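Alpha-actinin-like protein 1 (Schizosaccharomyces pombe, PDB 5BVR) binds actin filaments laterally through paired calponin-homology domains and helps form and organise the actin ring during cytokinesis and septation. Local coordinates at residues V11-F16 / D216-T222; T152-T156 / V209-P215; L159-A163 / Y175-K180. All blocks are in the same frame, centred on the assembly; numbering follows the deposited sequence.

Contact 1: residues V11-F16 / D216-T222; sequences VQNRTF and DERSIMT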
ATOM      1  N   VAL A  11       5.468 -11.320  -2.286  1.00 18.53           N
ATOM      2  CA  VAL A  11       4.784 -10.485  -1.305  1.00 16.97           C
ATOM      3  C   VAL A  11       4.429  -9.129  -1.888  1.00 20.75           C
ATOM      4  O   VAL A  11       3.314  -8.655  -1.719  1.00 18.54           O
ATOM      5  CB  VAL A  11       5.655 -10.303  -0.035  1.00 17.76           C
ATOM      6  CG1 VAL A  11       5.092  -9.219   0.876  1.00 18.09           C
ATOM      7  CG2 VAL A  11       5.773 -11.622   0.729  1.00 19.39           C
ATOM      8  N   GLN A  12       5.371  -8.508  -2.575  1.00 17.23           N
ATOM      9  CA  GLN A  12       5.123  -7.199  -3.123  1.00 15.62           C
ATOM     10  C   GLN A  12       4.067  -7.245  -4.215  1.00 17.34           C
ATOM     11  O   GLN A  12       3.209  -6.363  -4.282  1.00 17.63           O
ATOM     12  CB  GLN A  12       6.404  -6.591  -3.651  1.00 20.14           C
ATOM     13  CG  GLN A  12       6.283  -5.135  -3.978  1.00 20.02           C
ATOM     14  CD  GLN A  12       7.596  -4.559  -4.433  1.00 21.11           C
ATOM     15  OE1 GLN A  12       7.801  -4.330  -5.636  1.00 20.35           O
ATOM     16  NE2 GLN A  12       8.499  -4.328  -3.490  1.00 18.49           N
ATOM     17  N   ASN A  13       4.145  -8.239  -5.098  1.00 18.29           N
ATOM     18  CA  ASN A  13       3.134  -8.421  -6.110  1.00 18.58           C
ATOM     19  C   ASN A  13       1.755  -8.508  -5.449  1.00 15.72           C
ATOM     20  O   ASN A  13       0.825  -7.745  -5.802  1.00 17.83           O
ATOM     21  CB  ASN A  13       3.498  -9.682  -6.920  1.00 18.35           C
ATOM     22  CG  ASN A  13       2.629  -9.898  -8.119  1.00 24.16           C
ATOM     23  OD1 ASN A  13       1.582  -9.300  -8.269  1.00 22.33           O
ATOM     24  ND2 ASN A  13       3.069 -10.794  -8.986  1.00 21.01           N
ATOM     25  N   ARG A  14       1.623  -9.376  -4.459  1.00 16.85           N
ATOM     26  CA  ARG A  14       0.338  -9.598  -3.845  1.00 18.31           C
ATOM     27  C   ARG A  14      -0.128  -8.361  -3.103  1.00 17.95           C
ATOM     28  O   ARG A  14      -1.296  -8.000  -3.177  1.00 19.52           O
ATOM     29  CB  ARG A  14       0.370 -10.830  -2.956  1.00 20.80           C
ATOM     30  CG  ARG A  14       0.403 -12.106  -3.813  1.00 19.00           C
ATOM     31  CD  ARG A  14       0.454 -13.364  -2.964  1.00 24.26           C
ATOM     32  NE  ARG A  14       1.718 -13.513  -2.266  1.00 25.63           N
ATOM     33  CZ  ARG A  14       1.905 -13.305  -0.966  1.00 29.14           C
ATOM     34  NH1 ARG A  14       0.898 -12.948  -0.169  1.00 25.73           N
ATOM     35  NH2 ARG A  14       3.117 -13.479  -0.466  1.00 28.66           N
ATOM     36  N   THR A  15       0.781  -7.689  -2.415  1.00 16.73           N
ATOM     37  CA  THR A  15       0.403  -6.519  -1.635  1.00 16.61           C
ATOM     38  C   THR A  15      -0.030  -5.374  -2.533  1.00 16.54           C
ATOM     39  O   THR A  15      -1.054  -4.708  -2.282  1.00 16.96           O
ATOM     40  CB  THR A  15       1.569  -6.055  -0.741  1.00 16.34           C
ATOM     41  OG1 THR A  15       1.929  -7.109   0.163  1.00 19.24           O
ATOM     42  CG2 THR A  15       1.190  -4.860   0.072  1.00 18.00           C
ATOM     43  N   PHE A  16       0.749  -5.132  -3.575  1.00 16.28           N
ATOM     44  CA  PHE A  16       0.413  -4.092  -4.543  1.00 16.95           C
ATOM     45  C   PHE A  16      -0.897  -4.398  -5.254  1.00 17.30           C
ATOM     46  O   PHE A  16      -1.655  -3.477  -5.534  1.00 16.75           O
ATOM     47  CB  PHE A  16       1.535  -3.896  -5.574  1.00 16.84           C
ATOM     48  CG  PHE A  16       2.769  -3.171  -5.043  1.00 14.04           C
ATOM     49  CD1 PHE A  16       2.953  -2.890  -3.676  1.00 13.81           C
ATOM     50  CD2 PHE A  16       3.781  -2.791  -5.929  1.00 15.50           C
ATOM     51  CE1 PHE A  16       4.103  -2.241  -3.229  1.00 14.49           C
ATOM     52  CE2 PHE A  16       4.938  -2.144  -5.473  1.00 16.33           C
ATOM     53  CZ  PHE A  16       5.089  -1.866  -4.097  1.00 15.93           C
ATOM     54  N   ASP A 216       9.606  -7.399   3.021  1.00 17.24           N
ATOM     55  CA  ASP A 216       9.549  -6.436   1.935  1.00 18.43           C
ATOM     56  C   ASP A 216       9.150  -5.055   2.444  1.00 15.91           C
ATOM     57  O   ASP A 216       8.006  -4.829   2.842  1.00 14.22           O
ATOM     58  CB  ASP A 216       8.607  -6.877   0.810  1.00 16.78           C
ATOM     59  CG  ASP A 216       8.713  -5.970  -0.380  1.00 18.40           C
ATOM     60  OD1 ASP A 216       9.802  -5.949  -0.989  1.00 19.82           O
ATOM     61  OD2 ASP A 216       7.745  -5.228  -0.679  1.00 16.93           O
ATOM     62  N   GLU A 217      10.090  -4.120   2.344  1.00 15.70           N
ATOM     63  CA  GLU A 217       9.918  -2.772   2.849  1.00 14.39           C
ATOM     64  C   GLU A 217       8.730  -2.056   2.218  1.00 14.30           C
ATOM     65  O   GLU A 217       7.926  -1.454   2.928  1.00 13.89           O
ATOM     66  CB  GLU A 217      11.182  -1.961   2.600  1.00 15.73           C
ATOM     67  CG  GLU A 217      11.140  -0.592   3.283  1.00 16.19           C
ATOM     68  CD  GLU A 217      12.369   0.244   3.062  1.00 23.01           C
ATOM     69  OE1 GLU A 217      13.163  -0.036   2.137  1.00 31.44           O
ATOM     70  OE2 GLU A 217      12.530   1.211   3.822  1.00 20.40           O
ATOM     71  N   ARG A 218       8.633  -2.077   0.897  1.00 16.27           N
ATOM     72  CA  ARG A 218       7.554  -1.340   0.246  1.00 14.05           C
ATOM     73  C   ARG A 218       6.187  -1.888   0.624  1.00 15.60           C
ATOM     74  O   ARG A 218       5.252  -1.124   0.800  1.00 15.08           O
ATOM     75  CB  ARG A 218       7.759  -1.373  -1.260  1.00 14.25           C
ATOM     76  CG  ARG A 218       8.975  -0.566  -1.683  1.00 16.37           C
ATOM     77  CD  ARG A 218       9.311  -0.663  -3.178  1.00 20.37           C
ATOM     78  NE  ARG A 218      10.405   0.250  -3.484  1.00 21.79           N
ATOM     79  CZ  ARG A 218      10.833   0.547  -4.709  1.00 25.31           C
ATOM     80  NH1 ARG A 218      10.268   0.002  -5.782  1.00 27.10           N
ATOM     81  NH2 ARG A 218      11.827   1.414  -4.854  1.00 29.83           N
ATOM     82  N   SER A 219       6.057  -3.206   0.753  1.00 13.71           N
ATOM     83  CA  SER A 219       4.816  -3.800   1.188  1.00 14.65           C
ATOM     84  C   SER A 219       4.423  -3.333   2.598  1.00 14.42           C
ATOM     85  O   SER A 219       3.273  -2.981   2.876  1.00 14.39           O
ATOM     86  CB  SER A 219       4.898  -5.317   1.136  1.00 15.47           C
ATOM     87  OG  SER A 219       5.134  -5.754  -0.180  1.00 16.10           O
ATOM     88  N   ILE A 220       5.377  -3.374   3.512  1.00 14.15           N
ATOM     89  CA  ILE A 220       5.121  -2.947   4.871  1.00 12.65           C
ATOM     90  C   ILE A 220       4.714  -1.481   4.881  1.00 13.68           C
ATOM     91  O   ILE A 220       3.731  -1.109   5.533  1.00 13.65           O
ATOM     92  CB  ILE A 220       6.306  -3.257   5.823  1.00 13.38           C
ATOM     93  CG1 ILE A 220       6.375  -4.766   6.038  1.00 17.01           C
ATOM     94  CG2 ILE A 220       6.171  -2.500   7.138  1.00 16.24           C
ATOM     95  CD1 ILE A 220       7.648  -5.211   6.730  1.00 16.25           C
ATOM     96  N   MET A 221       5.464  -0.632   4.188  1.00 13.94           N
ATOM     97  CA  MET A 221       5.120   0.780   4.120  1.00 14.13           C
ATOM     98  C   MET A 221       3.703   0.997   3.598  1.00 14.67           C
ATOM     99  O   MET A 221       2.967   1.836   4.110  1.00 14.87           O
ATOM    100  CB  MET A 221       6.072   1.519   3.219  1.00 15.58           C
ATOM    101  CG  MET A 221       7.479   1.688   3.788  1.00 17.56           C
ATOM    102  SD  MET A 221       8.603   2.540   2.663  1.00 20.29           S
ATOM    103  CE  MET A 221       7.705   4.083   2.586  1.00 17.83           C
ATOM    104  N   THR A 222       3.345   0.271   2.561  1.00 13.17           N
ATOM    105  CA  THR A 222       2.016   0.412   1.973  1.00 13.89           C
ATOM    106  C   THR A 222       0.936   0.126   3.016  1.00 14.50           C
ATOM    107  O   THR A 222      -0.072   0.856   3.097  1.00 16.30           O
ATOM    108  CB  THR A 222       1.837  -0.521   0.761  1.00 14.48           C
ATOM    109  OG1 THR A 222       2.837  -0.209  -0.214  1.00 15.83           O
ATOM    110  CG2 THR A 222       0.463  -0.356   0.105  1.00 15.02           C
TER
HETATM  111  O   HOH W   1       8.625  -2.121  -6.750  1.00 29.09           O
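Gln12 and Ser219 mark the closest backbone approach, 5.5 Å between their CA atoms, where the first turns of two helices run side by side in nearly the same direction. The axes of 11-16 and 217-222 come to 9.0 Å at an angle of 26°, close enough for short side chains to fill the seam. One helix belongs to the first calponin-homology repeat and the other to the second, so here the two domains meet at the starts of two helices. Gln12, with CG anti to its N (chi1 -168°), reaches across in extended form and lays CG over one face of the Phe16 ring, towards its rim. Its NE2 donates to Asp216 OD2 at 3.0 Å, nearly straight, meeting the oxygen on its syn side. The same OD2 caps the second helix: it accepts from Ser219 N at 3.0 Å and, on its anti side, from Ser219 OG at 2.7 Å. Val11 CG1 lies 3.6 Å from Ser219 OG, while Phe16 turns its ring edge to Arg218 CB. A water links Gln12 OE1 to Arg218 NH1, and Arg218 also makes a cation-pi contact with Trp109. Three firm donors thus grip one carboxylate oxygen, which probably fixes the rotation of a side chain that also belongs to a zinc site, and the N-cap residue of a helix in one domain doubles as a polar tie to the other.

Contact 2: residues T152-T156 / V209-P215; sequences TRSWT and VCDVDRP. With ZN (zinc ion), chain C.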
ATOM      1  N   THR A 152      11.019  -2.509   8.114  1.00 14.82           N
ATOM      2  CA  THR A 152      11.342  -3.915   7.890  1.00 15.77           C
ATOM      3  C   THR A 152      11.345  -4.683   9.222  1.00 13.92           C
ATOM      4  O   THR A 152      10.288  -5.095   9.708  1.00 15.35           O
ATOM      5  CB  THR A 152      12.678  -4.066   7.117  1.00 17.00           C
ATOM      6  OG1 THR A 152      13.712  -3.342   7.785  1.00 18.78           O
ATOM      7  CG2 THR A 152      12.521  -3.520   5.681  1.00 17.17           C
ATOM      8  N   ARG A 153      12.523  -4.852   9.805  1.00 15.39           N
ATOM      9  CA  ARG A 153      12.699  -5.724  10.944  1.00 15.98           C
ATOM     10  C   ARG A 153      11.976  -5.258  12.190  1.00 16.88           C
ATOM     11  O   ARG A 153      11.711  -6.072  13.068  1.00 16.77           O
ATOM     12  CB  ARG A 153      14.191  -5.894  11.226  1.00 19.40           C
ATOM     13  CG  ARG A 153      14.993  -6.054   9.936  1.00 29.37           C
ATOM     14  CD  ARG A 153      16.143  -6.953  10.060  1.00 39.48           C
ATOM     15  NE  ARG A 153      15.700  -8.284  10.423  1.00 37.13           N
ATOM     16  CZ  ARG A 153      16.532  -9.249  10.770  1.00 40.21           C
ATOM     17  NH1 ARG A 153      17.838  -9.008  10.822  1.00 52.28           N
ATOM     18  NH2 ARG A 153      16.060 -10.438  11.084  1.00 35.72           N
ATOM     19  N   SER A 154      11.657  -3.966  12.277  1.00 14.90           N
ATOM     20  CA  SER A 154      10.936  -3.447  13.442  1.00 14.40           C
ATOM     21  C   SER A 154       9.499  -3.945  13.542  1.00 15.49           C
ATOM     22  O   SER A 154       8.846  -3.711  14.549  1.00 15.26           O
ATOM     23  CB  SER A 154      10.870  -1.908  13.409  1.00 16.49           C
ATOM     24  OG  SER A 154      12.147  -1.330  13.361  1.00 19.85           O
ATOM     25  N   TRP A 155       8.996  -4.580  12.487  1.00 14.29           N
ATOM     26  CA  TRP A 155       7.593  -4.983  12.400  1.00 12.74           C
ATOM     27  C   TRP A 155       7.339  -6.493  12.432  1.00 13.44           C
ATOM     28  O   TRP A 155       6.184  -6.919  12.518  1.00 15.47           O
ATOM     29  CB  TRP A 155       7.020  -4.443  11.065  1.00 13.96           C
ATOM     30  CG  TRP A 155       7.101  -2.952  11.007  1.00 13.02           C
ATOM     31  CD1 TRP A 155       8.140  -2.211  10.565  1.00 15.21           C
ATOM     32  CD2 TRP A 155       6.129  -2.023  11.525  1.00 12.69           C
ATOM     33  NE1 TRP A 155       7.875  -0.873  10.738  1.00 14.48           N
ATOM     34  CE2 TRP A 155       6.646  -0.732  11.329  1.00 13.86           C
ATOM     35  CE3 TRP A 155       4.869  -2.165  12.119  1.00 14.08           C
ATOM     36  CZ2 TRP A 155       5.953   0.411  11.708  1.00 13.95           C
ATOM     37  CZ3 TRP A 155       4.173  -1.021  12.491  1.00 15.00           C
ATOM     38  CH2 TRP A 155       4.712   0.244  12.253  1.00 14.26           C
ATOM     39  N   THR A 156       8.405  -7.295  12.411  1.00 15.71           N
ATOM     40  CA  THR A 156       8.245  -8.729  12.199  1.00 16.25           C
ATOM     41  C   THR A 156       7.810  -9.511  13.434  1.00 15.36           C
ATOM     42  O   THR A 156       7.368 -10.643  13.308  1.00 17.90           O
ATOM     43  CB  THR A 156       9.519  -9.348  11.590  1.00 15.49           C
ATOM     44  OG1 THR A 156      10.626  -9.190  12.491  1.00 17.50           O
ATOM     45  CG2 THR A 156       9.826  -8.702  10.220  1.00 17.74           C
ATOM     46  N   VAL A 209       5.199 -11.303   6.834  1.00 17.82           N
ATOM     47  CA  VAL A 209       6.012 -10.420   7.679  1.00 18.76           C
ATOM     48  C   VAL A 209       6.411 -11.058   9.021  1.00 18.67           C
ATOM     49  O   VAL A 209       7.496 -10.757   9.530  1.00 18.87           O
ATOM     50  CB  VAL A 209       5.317  -9.043   7.893  1.00 24.41           C
ATOM     51  CG1 VAL A 209       3.872  -9.224   8.150  1.00 29.04           C
ATOM     52  CG2 VAL A 209       5.954  -8.196   9.013  1.00 30.12           C
ATOM     53  N   CYS A 210       5.590 -11.960   9.557  1.00 19.03           N
ATOM     54  CA  CYS A 210       5.874 -12.533  10.886  1.00 18.45           C
ATOM     55  C   CYS A 210       7.155 -13.373  10.862  1.00 18.87           C
ATOM     56  O   CYS A 210       7.278 -14.355  10.128  1.00 19.98           O
ATOM     57  CB  CYS A 210       4.704 -13.386  11.357  1.00 20.42           C
ATOM     58  SG  CYS A 210       4.957 -14.069  12.995  1.00 22.37           S
ATOM     59  N   ASP A 211       8.114 -12.943  11.677  1.00 16.92           N
ATOM     60  CA  ASP A 211       9.395 -13.602  11.799  1.00 15.91           C
ATOM     61  C   ASP A 211      10.086 -13.862  10.456  1.00 16.32           C
ATOM     62  O   ASP A 211      10.764 -14.874  10.258  1.00 19.17           O
ATOM     63  CB  ASP A 211       9.225 -14.899  12.580  1.00 18.32           C
ATOM     64  CG  ASP A 211       8.826 -14.672  14.024  1.00 19.33           C
ATOM     65  OD1 ASP A 211       9.185 -13.615  14.595  1.00 19.80           O
ATOM     66  OD2 ASP A 211       8.152 -15.569  14.572  1.00 21.68           O
ATOM     67  N   VAL A 212       9.935 -12.899   9.557  1.00 17.54           N
ATOM     68  CA  VAL A 212      10.623 -12.916   8.267  1.00 17.53           C
ATOM     69  C   VAL A 212      11.949 -12.176   8.383  1.00 17.95           C
ATOM     70  O   VAL A 212      12.010 -11.032   8.838  1.00 18.16           O
ATOM     71  CB  VAL A 212       9.728 -12.265   7.191  1.00 17.72           C
ATOM     72  CG1 VAL A 212      10.480 -12.064   5.868  1.00 19.46           C
ATOM     73  CG2 VAL A 212       8.481 -13.135   7.003  1.00 20.77           C
ATOM     74  N   ASP A 213      13.017 -12.849   7.989  1.00 19.91           N
ATOM     75  CA  ASP A 213      14.348 -12.312   8.112  1.00 20.73           C
ATOM     76  C   ASP A 213      14.532 -11.062   7.264  1.00 22.29           C
ATOM     77  O   ASP A 213      15.080 -10.085   7.726  1.00 22.44           O
ATOM     78  CB  ASP A 213      15.326 -13.424   7.689  1.00 19.57           C
ATOM     79  CG  ASP A 213      16.774 -13.022   7.777  1.00 35.31           C
ATOM     80  OD1 ASP A 213      17.203 -12.498   8.817  1.00 31.54           O
ATOM     81  OD2 ASP A 213      17.498 -13.271   6.791  1.00 32.52           O
ATOM     82  N   ARG A 214      14.051 -11.083   6.015  1.00 20.22           N
ATOM     83  CA  ARG A 214      14.185  -9.920   5.130  1.00 20.09           C
ATOM     84  C   ARG A 214      12.827  -9.538   4.537  1.00 17.39           C
ATOM     85  O   ARG A 214      12.527  -9.834   3.382  1.00 20.26           O
ATOM     86  CB  ARG A 214      15.179 -10.220   4.004  1.00 25.31           C
ATOM     87  CG  ARG A 214      16.579 -10.563   4.481  1.00 35.68           C
ATOM     88  CD  ARG A 214      17.502 -10.831   3.297  1.00 49.29           C
ATOM     89  NE  ARG A 214      18.598 -11.735   3.642  1.00 58.55           N
ATOM     90  CZ  ARG A 214      19.822 -11.350   3.999  1.00 57.84           C
ATOM     91  NH1 ARG A 214      20.137 -10.060   4.064  1.00 61.10           N
ATOM     92  NH2 ARG A 214      20.736 -12.269   4.285  1.00 53.69           N
ATOM     93  N   PRO A 215      11.988  -8.891   5.329  1.00 16.96           N
ATOM     94  CA  PRO A 215      10.633  -8.568   4.868  1.00 17.26           C
ATOM     95  C   PRO A 215      10.660  -7.453   3.828  1.00 17.98           C
ATOM     96  O   PRO A 215      11.605  -6.665   3.758  1.00 19.91           O
ATOM     97  CB  PRO A 215       9.936  -8.090   6.139  1.00 20.81           C
ATOM     98  CG  PRO A 215      11.027  -7.559   6.968  1.00 19.85           C
ATOM     99  CD  PRO A 215      12.247  -8.377   6.680  1.00 17.83           C
TER
HETATM  100 ZN    ZN C 302      19.103 -12.250   8.836  0.81 19.48          ZN
HETATM  101  O   HOH W   2      13.105  -9.634  11.082  1.00 21.22           O
HETATM  102  O   HOH W   3      19.414 -11.511  10.940  1.00 14.47           O
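Thr156 meets the 209-215 loop with its OG1 between the backbone N and the carbonyl carbon (chi1 62°), a rotation that turns CG2 onto Val209 O at 3.2 Å and onto Pro215 CG. Arg153, bent at chi2 and chi3, folds its guanidinium over Asp213, whose carbonyl O lies 3.0 Å above the guanidinium plane, towards its rim. The two side chains run alongside one another, pointing the same way, with guanidinium and carboxylate planes 85° apart. Arg153 NH2 comes to 3.3 Å from Asp213 OD1, the oxygen that binds a zinc ion at 1.9 Å; a second ligand of that zinc is a water, which also accepts from Arg153 NH1.

Between them these groups hold together two loops of the second calponin-homology repeat, the one leading into helix 159-168 and the one leading into helix 217-234. The latter begins with a type II beta turn from Val209 to Val212, and Asp211, at its third position, sends its N-H straight to Thr156 O (2.9 Å, 172°). Another water binds Arg153 NE, Thr156 OG1 and Val212 O, so a threonine hydroxyl, a guanidinium and a carbonyl share one solvent molecule. The Asp211 carboxylate hydrogen-bonds elsewhere, through OD1 to His183 ND1. Pro215 CG packs 3.9 Å from Thr152 CB, and Val209 CG2 rests against the Trp155 carbonyl, 3.7 Å from its O.

Contact 3: residues L159-A163 / Y175-K180; sequences LAFCA and YNKLDK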
ATOM      1  N   LEU A 159       4.487  -6.792  17.486  1.00 16.10           N
ATOM      2  CA  LEU A 159       4.180  -5.915  18.620  1.00 15.53           C
ATOM      3  C   LEU A 159       3.945  -4.483  18.190  1.00 16.80           C
ATOM      4  O   LEU A 159       3.090  -3.805  18.787  1.00 16.03           O
ATOM      5  CB  LEU A 159       5.264  -5.957  19.689  1.00 17.06           C
ATOM      6  CG  LEU A 159       5.334  -7.265  20.468  1.00 19.81           C
ATOM      7  CD1 LEU A 159       6.539  -7.249  21.428  1.00 24.03           C
ATOM      8  CD2 LEU A 159       4.041  -7.541  21.224  1.00 24.75           C
ATOM      9  N   ALA A 160       4.691  -3.993  17.204  1.00 14.74           N
ATOM     10  CA  ALA A 160       4.481  -2.605  16.773  1.00 14.31           C
ATOM     11  C   ALA A 160       3.049  -2.398  16.250  1.00 16.37           C
ATOM     12  O   ALA A 160       2.409  -1.390  16.559  1.00 15.96           O
ATOM     13  CB  ALA A 160       5.507  -2.165  15.735  1.00 16.86           C
ATOM     14  N   PHE A 161       2.544  -3.345  15.451  1.00 14.55           N
ATOM     15  CA  PHE A 161       1.171  -3.273  14.971  1.00 14.98           C
ATOM     16  C   PHE A 161       0.209  -3.277  16.157  1.00 16.13           C
ATOM     17  O   PHE A 161      -0.725  -2.468  16.194  1.00 17.32           O
ATOM     18  CB  PHE A 161       0.806  -4.417  14.022  1.00 15.60           C
ATOM     19  CG  PHE A 161       1.465  -4.328  12.673  1.00 14.76           C
ATOM     20  CD1 PHE A 161       1.154  -3.311  11.798  1.00 16.56           C
ATOM     21  CD2 PHE A 161       2.364  -5.296  12.263  1.00 18.30           C
ATOM     22  CE1 PHE A 161       1.737  -3.235  10.529  1.00 17.22           C
ATOM     23  CE2 PHE A 161       2.940  -5.228  10.977  1.00 16.59           C
ATOM     24  CZ  PHE A 161       2.629  -4.187  10.139  1.00 16.47           C
ATOM     25  N   CYS A 162       0.431  -4.173  17.111  1.00 15.89           N
ATOM     26  CA  CYS A 162      -0.451  -4.244  18.279  1.00 15.83           C
ATOM     27  C   CYS A 162      -0.404  -2.964  19.098  1.00 17.89           C
ATOM     28  O   CYS A 162      -1.448  -2.494  19.571  1.00 19.01           O
ATOM     29  CB  CYS A 162      -0.115  -5.430  19.173  1.00 20.75           C
ATOM     30  SG  CYS A 162      -0.553  -7.043  18.452  1.00 18.67           S
ATOM     31  N   ALA A 163       0.783  -2.379  19.249  1.00 17.37           N
ATOM     32  CA  ALA A 163       0.939  -1.165  20.050  1.00 18.48           C
ATOM     33  C   ALA A 163       0.239  -0.003  19.362  1.00 17.60           C
ATOM     34  O   ALA A 163      -0.399   0.819  20.036  1.00 17.90           O
ATOM     35  CB  ALA A 163       2.393  -0.843  20.252  1.00 18.42           C
ATOM     36  N   TYR A 175      -3.081  -4.744  25.158  1.00 29.67           N
ATOM     37  CA  TYR A 175      -1.670  -4.977  24.865  1.00 24.93           C
ATOM     38  C   TYR A 175      -0.922  -5.674  26.013  1.00 25.28           C
ATOM     39  O   TYR A 175      -0.102  -6.566  25.791  1.00 27.37           O
ATOM     40  CB  TYR A 175      -1.007  -3.635  24.558  1.00 24.69           C
ATOM     41  CG  TYR A 175       0.426  -3.751  24.142  1.00 24.72           C
ATOM     42  CD1 TYR A 175       0.763  -3.946  22.807  1.00 22.86           C
ATOM     43  CD2 TYR A 175       1.449  -3.703  25.076  1.00 21.91           C
ATOM     44  CE1 TYR A 175       2.072  -4.068  22.418  1.00 23.09           C
ATOM     45  CE2 TYR A 175       2.757  -3.821  24.706  1.00 23.60           C
ATOM     46  CZ  TYR A 175       3.072  -4.007  23.376  1.00 24.33           C
ATOM     47  OH  TYR A 175       4.384  -4.136  23.015  1.00 25.38           O
ATOM     48  N   ASN A 176      -1.203  -5.258  27.242  1.00 31.81           N
ATOM     49  CA  ASN A 176      -0.477  -5.787  28.387  1.00 34.68           C
ATOM     50  C   ASN A 176      -0.788  -7.250  28.684  1.00 33.90           C
ATOM     51  O   ASN A 176      -0.029  -7.915  29.390  1.00 38.54           O
ATOM     52  CB  ASN A 176      -0.741  -4.913  29.607  1.00 37.52           C
ATOM     53  CG  ASN A 176      -0.245  -3.503  29.405  1.00 43.12           C
ATOM     54  OD1 ASN A 176       0.837  -3.293  28.854  1.00 38.22           O
ATOM     55  ND2 ASN A 176      -1.043  -2.524  29.821  1.00 56.94           N
ATOM     56  N   LYS A 177      -1.883  -7.750  28.124  1.00 34.23           N
ATOM     57  CA  LYS A 177      -2.269  -9.147  28.300  1.00 39.50           C
ATOM     58  C   LYS A 177      -1.679 -10.069  27.218  1.00 33.43           C
ATOM     59  O   LYS A 177      -1.785 -11.286  27.322  1.00 35.07           O
ATOM     60  CB  LYS A 177      -3.795  -9.261  28.323  1.00 40.67           C
ATOM     61  CG  LYS A 177      -4.387  -9.549  29.695  1.00 51.15           C
ATOM     62  CD  LYS A 177      -4.271 -11.031  30.055  1.00 61.77           C
ATOM     63  CE  LYS A 177      -4.973 -11.351  31.375  1.00 68.14           C
ATOM     64  NZ  LYS A 177      -5.224 -12.812  31.540  1.00 71.69           N
ATOM     65  N   LEU A 178      -1.063  -9.503  26.179  1.00 30.05           N
ATOM     66  CA  LEU A 178      -0.445 -10.322  25.143  1.00 25.78           C
ATOM     67  C   LEU A 178       0.714 -11.140  25.672  1.00 28.17           C
ATOM     68  O   LEU A 178       1.453 -10.690  26.543  1.00 28.41           O
ATOM     69  CB  LEU A 178       0.086  -9.446  24.000  1.00 23.75           C
ATOM     70  CG  LEU A 178      -0.921  -8.563  23.277  1.00 24.28           C
ATOM     71  CD1 LEU A 178      -0.191  -7.684  22.299  1.00 22.66           C
ATOM     72  CD2 LEU A 178      -1.948  -9.409  22.563  1.00 28.47           C
ATOM     73  N   ASP A 179       0.873 -12.339  25.111  1.00 25.05           N
ATOM     74  CA  ASP A 179       2.084 -13.109  25.277  1.00 28.70           C
ATOM     75  C   ASP A 179       3.034 -12.578  24.214  1.00 28.06           C
ATOM     76  O   ASP A 179       2.869 -12.882  23.030  1.00 25.63           O
ATOM     77  CB  ASP A 179       1.792 -14.589  25.071  1.00 28.55           C
ATOM     78  CG  ASP A 179       3.053 -15.432  24.940  1.00 38.91           C
ATOM     79  OD1 ASP A 179       4.180 -14.920  25.157  1.00 32.77           O
ATOM     80  OD2 ASP A 179       2.898 -16.628  24.615  1.00 42.72           O
ATOM     81  N   LYS A 180       3.982 -11.743  24.630  1.00 27.98           N
ATOM     82  CA  LYS A 180       4.854 -11.039  23.696  1.00 25.23           C
ATOM     83  C   LYS A 180       5.686 -11.985  22.842  1.00 23.95           C
ATOM     84  O   LYS A 180       6.184 -11.590  21.782  1.00 25.58           O
ATOM     85  CB  LYS A 180       5.766 -10.048  24.441  1.00 27.91           C
ATOM     86  CG  LYS A 180       5.044  -8.837  25.021  1.00 34.52           C
ATOM     87  CD  LYS A 180       5.993  -7.653  25.248  1.00 35.14           C
ATOM     88  CE  LYS A 180       5.231  -6.390  25.660  1.00 35.67           C
ATOM     89  NZ  LYS A 180       4.412  -6.611  26.907  1.00 32.77           N
TER
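Leu159 and, about one turn on, the adjacent Cys162 and Ala163 form a shallow saddle, into which Tyr175 slides its ring edge first. The phenol is carried there by an extended first torsion, CG anti to the backbone N (chi1 -176°), which sends the ring from its short 3-10 turn towards the helix. The CE1 corner does most of the filling: it reaches the helix backbone at Leu159 O, 3.8 Å away and near the ring plane, and rests 3.9 Å from Ala163 CB, the small methyl leaving room for it. Adjacent CD1 lies 4.0 Å from Cys162 CB. Farther out, the hydroxyl runs past the leucine, with Tyr175 OH 3.9 Å from Leu159 CD2 and the two side chains crossing at about a right angle.

In this second calponin-homology repeat the segment 175-180 belongs to the connection between helices 159-168 and 183-198, and it folds back so that its apolar side lines the first turn of the earlier helix. Replacing Tyr175 by an alanine would probably open a gap over Leu159 and Ala163 and leave Tyr142, which meets the ring edge-to-face, without its aromatic partner.

Two further bumps lie beside the ring. Leu178 pushes CD1 against Cys162, touching CB and SG alike at 3.9 Å, and its other neighbours include Leu189 of helix 183-198. Lys180 contributes the greasy part of its chain rather than its charge: its CD lies 3.9 Å from Leu159 CD1, and its CG approaches the other methyl, CD2, so that the phenol hydroxyl and the lysine methylenes both border the forked leucine tip.

The three contacts step outward from the seam between the two domains: contact 1 joins the repeats, while contacts 2 and 3 lie wholly within the second. Their centres are about 12 Å apart from contact 1 to contact 2 and about 16 Å from contact 2 to contact 3. Ile220, from the helix of contact 1, packs on Pro215 and Trp155 of contact 2, and the Trp155 ring in turn meets Phe161 and Ala160 on the helix of contact 3. Contacts 1 and 3 do not touch, their nearest atoms being about 5 Å apart. Different zinc ions sit at Asp216 in contact 1 and Asp213 in contact 2; the side chain of Ala163 in contact 3 stays about 12 Å from the nearest bound zinc.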